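Local coordinates for protein phosphoglycolate phosphatase (Lactobacillus plantarum, PDB 2HDO) that probably hydrolyses 2-phosphoglycolate to glycolate and inorganic phosphate, as a phosphatase of the haloacid dehalogenase-like (HAD) family, at residues A[19-24]-A[80-85]; A[92-97]-A[203-208]; A[101-106]-A[120-125]. All blocks are in the same frame, centred on the assembly; numbering follows the deposited sequence. Where two conformers were deposited one is given.

Contact 1 of 3, residues A[19-24]-A[80-85]; sequences QPAYTT and DQIELY
The side-chain amide of Gln81 lies with one face over the backbone of helix 19-31: CA of Ala21 sits 3.6 Å from Gln81 CD, almost straight above the amide plane. In that plane, the NE2 group reaches Thr24, giving OG1 a hydrogen bond of 2.9 Å with an N-H...O angle of 152°. On the other arm, OE1 is bonded to His78, so both ends are held and the group's rotation is fixed. Gln81 gets this far because its chain is fully stretched, with CG anti to the backbone N (chi1 -175°).

Alanine suits position 21, since its small CB lets the glutamine pass close by and also meets CG1 of Ile82 at 3.5 Å. Beside it a water takes the N-H of Ala21 and donates to the carbonyl O of Gln81. A second water accepts from Gln19 N and meets Tyr85 OH, 3.2 Å from the water oxygen.

These segments begin and end the mostly helical insert between strands 16-17 and 83-84, consistent with the cap domain of many HAD phosphatases. With one direct hydrogen bond, two water bridges and a little apolar contact, the chemistry implies a modest, partly hydrated junction.

Contact 2 of 3, residues A[92-97]-A[203-208]; sequences FEQLPS and DILELF
Phe208 turns one face of its ring to the pyrrolidine of Pro96, whose CD lies over that face while Pro96 CG comes within 3.8 Å of Phe208 CG. The two side chains cross at about a right angle, and the compact, rigid proline presents C-H groups to the aromatic face. Against the opposite face of the ring, toward its rim, lies CB of Leu207, so the phenyl group is clasped between its own chain neighbour and the proline.

Leu95 supplies the apolar centre with a single methyl. Its CD2 is 3.9 Å from Phe208 CE2, meeting that ring obliquely, and equally close to CD2 of Leu205; Ile204 CG2 is a little farther, at 4.2 Å. Leu95 is where the chain leaves the regular helix 88-94, and the HAD core is built here as a Rossmann-like parallel sheet flanked by such helices. Leu7, on inner strand 6-9, touches Leu95, Ile204 and Phe208, so the contact packs against that strand and joins the end of this helix to the C-terminal residues of the chain.

The N atoms of Glu206, Leu207 and Phe208 each bond to the O three residues back, as in Phe208 N to Leu205 O at 2.9 Å, and this winding brings Leu205 and Phe208 round to the same side. Leu205 spreads its two methyls over CB of Gln94, CD1 lying 3.6 Å from that atom. Gln94 contributes only its aliphatic base: its chain bends at chi2 (-60°), carrying the amide away from the leucine.

Contact 3 of 3, residues A[101-106]-A[120-125]; sequences LGIVTS and PFMMRM. With PO4 (phosphate ion), chain B.
Two selenium atoms, from the selenomethionines Met122 and Met125, press on a strand with which their segment shares no direct hydrogen bond. SE of Met122 lies 3.5 Å from CD1 of Ile103, the side chains crossing at about a right angle. Met125 bends at chi2 (-66°), which lays its SE beside the backbone of Gly102, 3.8 Å from CA, and brings its CE to Ile103 CG1. Long, flexible methionines can follow the branched isoleucine. CE of Met125 also meets the edge of the Phe121 ring in its plane.

Farther down, Leu101 places CB 3.8 Å from the carbonyl O of Arg124, and the polar backbone here is linked by water: one molecule accepts from Leu101 N and donates to Arg124 O, 2.7 Å away. Met125 then runs into strand 125-129, the outermost neighbour of strand 100-104, so helix 109-116 and the 3-10 turn 120-124 complete a beta-alpha-beta crossover.

At its other end the strand delivers Thr105 and Ser106 to a phosphate ion, probably from the crystallisation liquor. Thr105 OG1 donates to phosphate O2 at 2.7 Å and accepts from Gln107 N. Ser106 N points at phosphate O1 (2.9 Å, 167°), which also accepts from Ser106 OG. Lys138 and the backbone N atoms of Ile11 and Asp12 complete the grip. Thr105, just after the strand, is consistent with the motif II threonine or serine of HAD enzymes. The chemistry therefore divides: apolar packing and one water link join turn to strand, while directional donors at the strand's end are consistent with a phosphate-binding pocket.

In the fold
From the N terminus, strand 6-9 leads to strand 16-17 and helix 19-31, where contact 1 opens; it closes after 55 intervening residues, a wholly helical and loop excursion, so bringing together the outgoing and returning ends of the probable cap. Helix 88-94 follows at once and opens contact 2, which closes only at the C terminus, with 105 residues between. Contact 3 is nested inside that long loop, closing a short one between two neighbouring strands of the parallel sheet. Contact 1 is in series with both. Phe121 joins all three neighbourhoods, packing on Leu84 and stacking with Phe92, while Phe92 also reaches Met125; contacts 2 and 3 have centres about 15 Å apart.

Contact 1 of 3, residues A[19-24]-A[80-85]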
loop_
_atom_site.group_PDB
_atom_site.type_symbol
_atom_site.label_atom_id
_atom_site.label_comp_id
_atom_site.label_asym_id
_atom_site.label_seq_id
_atom_site.Cartn_x
_atom_site.Cartn_y
_atom_site.Cartn_z
ATOM N N GLN A 19 8.046 -5.224 4.694
ATOM C CA GLN A 19 7.997 -5.328 6.125
ATOM C C GLN A 19 9.384 -5.478 6.710
ATOM O O GLN A 19 9.662 -4.912 7.770
ATOM C CB GLN A 19 7.124 -6.489 6.600
ATOM C CG GLN A 19 6.866 -6.439 8.087
ATOM C CD GLN A 19 5.785 -7.387 8.529
ATOM O OE1 GLN A 19 4.814 -7.618 7.809
ATOM N NE2 GLN A 19 5.954 -7.958 9.718
ATOM N N PRO A 20 10.254 -6.295 6.106
ATOM C CA PRO A 20 11.608 -6.333 6.693
ATOM C C PRO A 20 12.313 -4.969 6.794
ATOM O O PRO A 20 12.835 -4.624 7.858
ATOM C CB PRO A 20 12.351 -7.291 5.784
ATOM C CG PRO A 20 11.288 -8.207 5.262
ATOM C CD PRO A 20 10.094 -7.283 5.031
ATOM N N ALA A 21 12.338 -4.204 5.709
ATOM C CA ALA A 21 12.952 -2.849 5.720
ATOM C C ALA A 21 12.235 -1.928 6.706
ATOM O O ALA A 21 12.882 -1.221 7.492
ATOM C CB ALA A 21 12.994 -2.240 4.333
ATOM N N TYR A 22 10.900 -1.986 6.718
ATOM C CA TYR A 22 10.108 -1.224 7.683
ATOM C C TYR A 22 10.549 -1.496 9.105
ATOM O O TYR A 22 10.656 -0.581 9.931
ATOM C CB TYR A 22 8.634 -1.604 7.522
ATOM C CG TYR A 22 7.719 -1.126 8.634
ATOM C CD1 TYR A 22 7.157 0.134 8.582
ATOM C CD2 TYR A 22 7.386 -1.955 9.712
ATOM C CE1 TYR A 22 6.315 0.576 9.564
ATOM C CE2 TYR A 22 6.548 -1.511 10.733
ATOM C CZ TYR A 22 6.016 -0.251 10.643
ATOM O OH TYR A 22 5.178 0.202 11.619
ATOM N N THR A 23 10.759 -2.768 9.384
ATOM C CA THR A 23 11.126 -3.185 10.716
ATOM C C THR A 23 12.441 -2.531 11.129
ATOM O O THR A 23 12.549 -1.975 12.205
ATOM C CB THR A 23 11.160 -4.721 10.856
ATOM O OG1 THR A 23 9.850 -5.239 10.561
ATOM C CG2 THR A 23 11.592 -5.096 12.286
ATOM N N THR A 24 13.450 -2.644 10.268
ATOM C CA THR A 24 14.785 -2.082 10.519
ATOM C C THR A 24 14.689 -0.553 10.733
ATOM O O THR A 24 15.249 0.011 11.641
ATOM C CB THR A 24 15.695 -2.390 9.300
ATOM O OG1 THR A 24 15.867 -3.812 9.181
ATOM C CG2 THR A 24 17.068 -1.738 9.398
ATOM N N ASP A 80 17.074 -0.845 -1.242
ATOM C CA ASP A 80 17.705 -2.104 -1.691
ATOM C C ASP A 80 17.377 -3.318 -0.797
ATOM O O ASP A 80 17.693 -4.460 -1.159
ATOM C CB ASP A 80 19.230 -1.944 -1.836
ATOM N N GLN A 81 16.796 -3.073 0.373
ATOM C CA GLN A 81 16.314 -4.109 1.279
ATOM C C GLN A 81 14.871 -4.481 0.933
ATOM O O GLN A 81 14.268 -5.299 1.621
ATOM C CB GLN A 81 16.410 -3.570 2.719
ATOM C CG GLN A 81 16.064 -4.494 3.934
ATOM C CD GLN A 81 16.380 -3.810 5.336
ATOM O OE1 GLN A 81 16.799 -2.644 5.402
ATOM N NE2 GLN A 81 16.176 -4.557 6.429
ATOM N N ILE A 82 14.300 -3.851 -0.093
ATOM C CA ILE A 82 12.909 -4.093 -0.490
ATOM C C ILE A 82 12.907 -4.688 -1.870
ATOM O O ILE A 82 13.456 -4.129 -2.796
ATOM C CB ILE A 82 12.114 -2.805 -0.472
ATOM C CG1 ILE A 82 12.092 -2.235 0.951
ATOM C CG2 ILE A 82 10.722 -3.056 -0.939
ATOM C CD1 ILE A 82 11.489 -0.860 1.068
ATOM N N GLU A 83 12.308 -5.858 -1.997
ATOM C CA GLU A 83 12.187 -6.502 -3.290
ATOM C C GLU A 83 10.700 -6.645 -3.585
ATOM O O GLU A 83 9.856 -6.669 -2.661
ATOM C CB GLU A 83 12.905 -7.853 -3.265
ATOM C CG GLU A 83 14.440 -7.767 -3.083
ATOM C CD GLU A 83 15.222 -7.945 -4.377
ATOM N N LEU A 84 10.365 -6.742 -4.867
ATOM C CA LEU A 84 9.007 -7.159 -5.248
ATOM C C LEU A 84 8.735 -8.587 -4.789
ATOM O O LEU A 84 9.623 -9.431 -4.747
ATOM C CB LEU A 84 8.783 -7.089 -6.759
ATOM C CG LEU A 84 9.033 -5.727 -7.408
ATOM C CD1 LEU A 84 8.972 -5.890 -8.914
ATOM C CD2 LEU A 84 8.069 -4.695 -6.921
ATOM N N TYR A 85 7.488 -8.881 -4.470
ATOM C CA TYR A 85 7.075 -10.285 -4.320
ATOM C C TYR A 85 7.264 -11.023 -5.638
ATOM O O TYR A 85 7.059 -10.452 -6.702
ATOM C CB TYR A 85 5.603 -10.337 -3.928
ATOM C CG TYR A 85 5.351 -10.040 -2.463
ATOM C CD1 TYR A 85 5.671 -10.976 -1.460
ATOM C CD2 TYR A 85 4.811 -8.827 -2.056
ATOM C CE1 TYR A 85 5.400 -10.716 -0.103
ATOM C CE2 TYR A 85 4.569 -8.554 -0.717
ATOM C CZ TYR A 85 4.868 -9.490 0.256
ATOM O OH TYR A 85 4.628 -9.231 1.597
HETATM O O HOH W 1 6.020 -6.928 3.402
HETATM O O HOH W 2 11.890 -5.256 2.999
#

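Contact 2 of 3, residues A[92-97]-A[203-208]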
loop_
_atom_site.group_PDB
_atom_site.type_symbol
_atom_site.label_atom_id
_atom_site.label_comp_id
_atom_site.label_asym_id
_atom_site.label_seq_id
_atom_site.Cartn_x
_atom_site.Cartn_y
_atom_site.Cartn_z
ATOM N N PHE A 92 2.416 -8.077 -14.348
ATOM C CA PHE A 92 2.308 -6.852 -15.113
ATOM C C PHE A 92 2.629 -7.043 -16.627
ATOM O O PHE A 92 2.100 -6.316 -17.472
ATOM C CB PHE A 92 3.116 -5.735 -14.417
ATOM C CG PHE A 92 2.423 -5.171 -13.216
ATOM C CD1 PHE A 92 1.334 -4.361 -13.390
ATOM C CD2 PHE A 92 2.840 -5.447 -11.935
ATOM C CE1 PHE A 92 0.634 -3.856 -12.329
ATOM C CE2 PHE A 92 2.156 -4.925 -10.829
ATOM C CZ PHE A 92 1.056 -4.136 -11.012
ATOM N N GLU A 93 3.373 -8.100 -16.950
ATOM C CA GLU A 93 3.565 -8.503 -18.358
ATOM C C GLU A 93 2.300 -9.082 -18.973
ATOM O O GLU A 93 2.131 -9.029 -20.196
ATOM C CB GLU A 93 4.665 -9.559 -18.508
ATOM C CG GLU A 93 5.985 -9.301 -17.796
ATOM C CD GLU A 93 6.852 -8.303 -18.485
ATOM O OE1 GLU A 93 6.333 -7.591 -19.369
ATOM O OE2 GLU A 93 8.059 -8.236 -18.146
ATOM N N GLN A 94 1.434 -9.682 -18.167
ATOM C CA GLN A 94 0.298 -10.440 -18.692
ATOM C C GLN A 94 -1.048 -9.704 -18.565
ATOM O O GLN A 94 -1.996 -10.042 -19.266
ATOM C CB GLN A 94 0.187 -11.779 -17.964
ATOM C CG GLN A 94 1.372 -12.748 -18.098
ATOM C CD GLN A 94 1.667 -13.162 -19.513
ATOM O OE1 GLN A 94 0.754 -13.383 -20.322
ATOM N NE2 GLN A 94 2.955 -13.278 -19.832
ATOM N N LEU A 95 -1.159 -8.723 -17.666
ATOM C CA LEU A 95 -2.453 -8.024 -17.499
ATOM C C LEU A 95 -2.884 -7.386 -18.844
ATOM O O LEU A 95 -2.027 -6.841 -19.548
ATOM C CB LEU A 95 -2.347 -6.971 -16.412
ATOM C CG LEU A 95 -2.431 -7.501 -14.956
ATOM C CD1 LEU A 95 -2.007 -6.451 -13.942
ATOM C CD2 LEU A 95 -3.842 -7.951 -14.608
ATOM N N PRO A 96 -4.177 -7.482 -19.237
ATOM C CA PRO A 96 -4.626 -6.891 -20.493
ATOM C C PRO A 96 -4.290 -5.406 -20.573
ATOM O O PRO A 96 -4.485 -4.661 -19.597
ATOM C CB PRO A 96 -6.159 -7.042 -20.463
ATOM C CG PRO A 96 -6.448 -7.992 -19.393
ATOM C CD PRO A 96 -5.274 -8.136 -18.495
ATOM N N SER A 97 -3.837 -4.990 -21.753
ATOM C CA SER A 97 -3.437 -3.615 -21.991
ATOM C C SER A 97 -4.620 -2.641 -21.954
ATOM O O SER A 97 -4.445 -1.436 -21.756
ATOM C CB SER A 97 -2.753 -3.526 -23.350
ATOM O OG SER A 97 -3.672 -3.968 -24.351
ATOM N N ASP A 203 -2.846 -15.201 -9.787
ATOM C CA ASP A 203 -4.266 -15.505 -9.673
ATOM C C ASP A 203 -5.154 -14.341 -10.095
ATOM O O ASP A 203 -6.303 -14.551 -10.443
ATOM C CB ASP A 203 -4.631 -15.887 -8.245
ATOM C CG ASP A 203 -3.936 -17.164 -7.767
ATOM O OD1 ASP A 203 -3.468 -17.977 -8.608
ATOM O OD2 ASP A 203 -3.905 -17.360 -6.537
ATOM N N ILE A 204 -4.623 -13.124 -10.025
ATOM C CA ILE A 204 -5.336 -11.938 -10.533
ATOM C C ILE A 204 -5.696 -12.127 -12.020
ATOM O O ILE A 204 -6.760 -11.699 -12.446
ATOM C CB ILE A 204 -4.510 -10.656 -10.305
ATOM C CG1 ILE A 204 -4.310 -10.480 -8.794
ATOM C CG2 ILE A 204 -5.205 -9.445 -10.961
ATOM C CD1 ILE A 204 -3.330 -9.361 -8.328
ATOM N N LEU A 205 -4.851 -12.823 -12.789
ATOM C CA LEU A 205 -5.153 -13.038 -14.201
ATOM C C LEU A 205 -6.421 -13.820 -14.421
ATOM O O LEU A 205 -7.005 -13.736 -15.515
ATOM C CB LEU A 205 -3.992 -13.716 -14.940
ATOM C CG LEU A 205 -2.651 -12.984 -14.871
ATOM C CD1 LEU A 205 -1.559 -13.826 -15.535
ATOM C CD2 LEU A 205 -2.788 -11.628 -15.528
ATOM N N GLU A 206 -6.848 -14.603 -13.438
ATOM C CA GLU A 206 -8.080 -15.383 -13.571
ATOM C C GLU A 206 -9.313 -14.478 -13.756
ATOM O O GLU A 206 -10.312 -14.932 -14.296
ATOM C CB GLU A 206 -8.301 -16.303 -12.366
ATOM C CG GLU A 206 -7.227 -17.408 -12.157
ATOM C CD GLU A 206 -7.161 -17.941 -10.701
ATOM N N LEU A 207 -9.253 -13.215 -13.330
ATOM C CA LEU A 207 -10.341 -12.267 -13.602
ATOM C C LEU A 207 -10.497 -11.926 -15.069
ATOM O O LEU A 207 -11.496 -11.315 -15.433
ATOM C CB LEU A 207 -10.126 -10.930 -12.891
ATOM C CG LEU A 207 -9.900 -10.829 -11.373
ATOM C CD1 LEU A 207 -9.338 -9.451 -11.025
ATOM C CD2 LEU A 207 -11.173 -11.072 -10.670
ATOM N N PHE A 208 -9.497 -12.225 -15.888
ATOM C CA PHE A 208 -9.464 -11.789 -17.302
ATOM C C PHE A 208 -9.281 -12.968 -18.255
ATOM O O PHE A 208 -9.968 -13.975 -18.111
ATOM C CB PHE A 208 -8.354 -10.765 -17.499
ATOM C CG PHE A 208 -8.424 -9.616 -16.519
ATOM C CD1 PHE A 208 -9.344 -8.597 -16.697
ATOM C CD2 PHE A 208 -7.601 -9.571 -15.406
ATOM C CE1 PHE A 208 -9.442 -7.554 -15.787
ATOM C CE2 PHE A 208 -7.703 -8.528 -14.494
ATOM C CZ PHE A 208 -8.628 -7.529 -14.677
#

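Contact 3 of 3, residues A[101-106]-A[120-125]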
loop_
_atom_site.group_PDB
_atom_site.type_symbol
_atom_site.label_atom_id
_atom_site.label_comp_id
_atom_site.label_asym_id
_atom_site.label_seq_id
_atom_site.Cartn_x
_atom_site.Cartn_y
_atom_site.Cartn_z
ATOM N N LEU A 101 -4.410 0.877 -15.042
ATOM C CA LEU A 101 -3.709 0.420 -13.860
ATOM C C LEU A 101 -3.253 1.652 -13.064
ATOM O O LEU A 101 -2.877 2.690 -13.633
ATOM C CB LEU A 101 -2.474 -0.431 -14.223
ATOM C CG LEU A 101 -2.702 -1.689 -15.074
ATOM C CD1 LEU A 101 -1.397 -2.394 -15.266
ATOM C CD2 LEU A 101 -3.716 -2.617 -14.436
ATOM N N GLY A 102 -3.295 1.553 -11.747
ATOM C CA GLY A 102 -2.711 2.594 -10.936
ATOM C C GLY A 102 -2.334 2.152 -9.523
ATOM O O GLY A 102 -2.554 1.000 -9.091
ATOM N N ILE A 103 -1.810 3.130 -8.811
ATOM C CA ILE A 103 -1.330 2.980 -7.466
ATOM C C ILE A 103 -2.023 4.012 -6.558
ATOM O O ILE A 103 -2.167 5.180 -6.900
ATOM C CB ILE A 103 0.198 3.165 -7.423
ATOM C CG1 ILE A 103 0.846 1.909 -8.018
ATOM C CG2 ILE A 103 0.678 3.401 -5.958
ATOM C CD1 ILE A 103 2.313 1.932 -8.039
ATOM N N VAL A 104 -2.454 3.564 -5.391
ATOM C CA VAL A 104 -2.991 4.443 -4.355
ATOM C C VAL A 104 -2.304 4.069 -3.055
ATOM O O VAL A 104 -2.553 3.004 -2.475
ATOM C CB VAL A 104 -4.548 4.267 -4.185
ATOM C CG1 VAL A 104 -5.074 5.195 -3.099
ATOM C CG2 VAL A 104 -5.245 4.433 -5.488
ATOM N N THR A 105 -1.412 4.937 -2.608
ATOM C CA THR A 105 -0.499 4.593 -1.514
ATOM C C THR A 105 -0.473 5.730 -0.489
ATOM O O THR A 105 -0.652 6.885 -0.819
ATOM C CB THR A 105 0.948 4.313 -2.035
ATOM O OG1 THR A 105 1.836 3.949 -0.945
ATOM C CG2 THR A 105 1.541 5.518 -2.760
ATOM N N SER A 106 -0.169 5.358 0.748
ATOM C CA SER A 106 0.041 6.322 1.810
ATOM C C SER A 106 1.481 6.822 1.823
ATOM O O SER A 106 1.815 7.721 2.601
ATOM C CB SER A 106 -0.343 5.703 3.156
ATOM O OG SER A 106 0.494 4.605 3.477
ATOM N N PRO A 120 10.352 -1.119 -14.152
ATOM C CA PRO A 120 9.730 -0.925 -15.464
ATOM C C PRO A 120 8.198 -0.982 -15.449
ATOM O O PRO A 120 7.556 -0.297 -16.249
ATOM C CB PRO A 120 10.319 -2.063 -16.319
ATOM C CG PRO A 120 11.568 -2.503 -15.601
ATOM C CD PRO A 120 11.385 -2.175 -14.161
ATOM N N PHE A 121 7.603 -1.776 -14.562
ATOM C CA PHE A 121 6.132 -1.873 -14.565
ATOM C C PHE A 121 5.494 -0.545 -14.216
ATOM O O PHE A 121 4.364 -0.296 -14.580
ATOM C CB PHE A 121 5.588 -3.011 -13.670
ATOM C CG PHE A 121 5.615 -2.706 -12.197
ATOM C CD1 PHE A 121 4.592 -1.961 -11.606
ATOM C CD2 PHE A 121 6.639 -3.163 -11.405
ATOM C CE1 PHE A 121 4.616 -1.673 -10.263
ATOM C CE2 PHE A 121 6.661 -2.888 -10.073
ATOM C CZ PHE A 121 5.647 -2.133 -9.494
HETATM N N MSE A 122 6.227 0.351 -13.545
HETATM C CA MSE A 122 5.655 1.669 -13.302
HETATM C C MSE A 122 5.285 2.467 -14.570
HETATM O O MSE A 122 4.409 3.354 -14.508
HETATM C CB MSE A 122 6.586 2.487 -12.395
HETATM C CG MSE A 122 6.808 1.849 -11.057
HETATM SE SE MSE A 122 5.216 1.997 -9.910
HETATM C CE MSE A 122 5.294 3.929 -9.591
HETATM N N MSE A 123 5.920 2.166 -15.706
HETATM C CA MSE A 123 5.550 2.767 -16.985
HETATM C C MSE A 123 4.144 2.387 -17.448
HETATM O O MSE A 123 3.611 3.020 -18.363
HETATM C CB MSE A 123 6.550 2.380 -18.074
HETATM C CG MSE A 123 7.968 2.865 -17.809
HETATM SE SE MSE A 123 8.561 4.286 -19.030
HETATM C CE MSE A 123 8.575 3.224 -20.669
ATOM N N ARG A 124 3.555 1.358 -16.838
ATOM C CA ARG A 124 2.182 0.931 -17.178
ATOM C C ARG A 124 1.111 1.592 -16.317
ATOM O O ARG A 124 -0.087 1.368 -16.516
ATOM C CB ARG A 124 2.021 -0.572 -17.031
ATOM C CG ARG A 124 2.968 -1.369 -17.880
ATOM C CD ARG A 124 2.569 -2.839 -17.905
ATOM N NE ARG A 124 3.688 -3.635 -18.418
ATOM C CZ ARG A 124 3.881 -3.946 -19.704
ATOM N NH1 ARG A 124 3.018 -3.576 -20.658
ATOM N NH2 ARG A 124 4.949 -4.658 -20.040
HETATM N N MSE A 125 1.539 2.351 -15.321
HETATM C CA MSE A 125 0.621 2.998 -14.414
HETATM C C MSE A 125 0.013 4.242 -15.030
HETATM O O MSE A 125 0.715 5.154 -15.448
HETATM C CB MSE A 125 1.280 3.314 -13.052
HETATM C CG MSE A 125 1.906 2.157 -12.308
HETATM SE SE MSE A 125 0.541 0.904 -11.748
HETATM C CE MSE A 125 1.492 -0.529 -10.886
HETATM P P PO4 B . 0.907 1.646 1.396
HETATM O O1 PO4 B . -0.338 2.571 1.474
HETATM O O2 PO4 B . 1.655 1.456 0.058
HETATM O O3 PO4 B . 0.463 0.244 1.882
HETATM O O4 PO4 B . 1.955 2.178 2.380
HETATM O O HOH W 3 -2.652 1.434 -17.320
#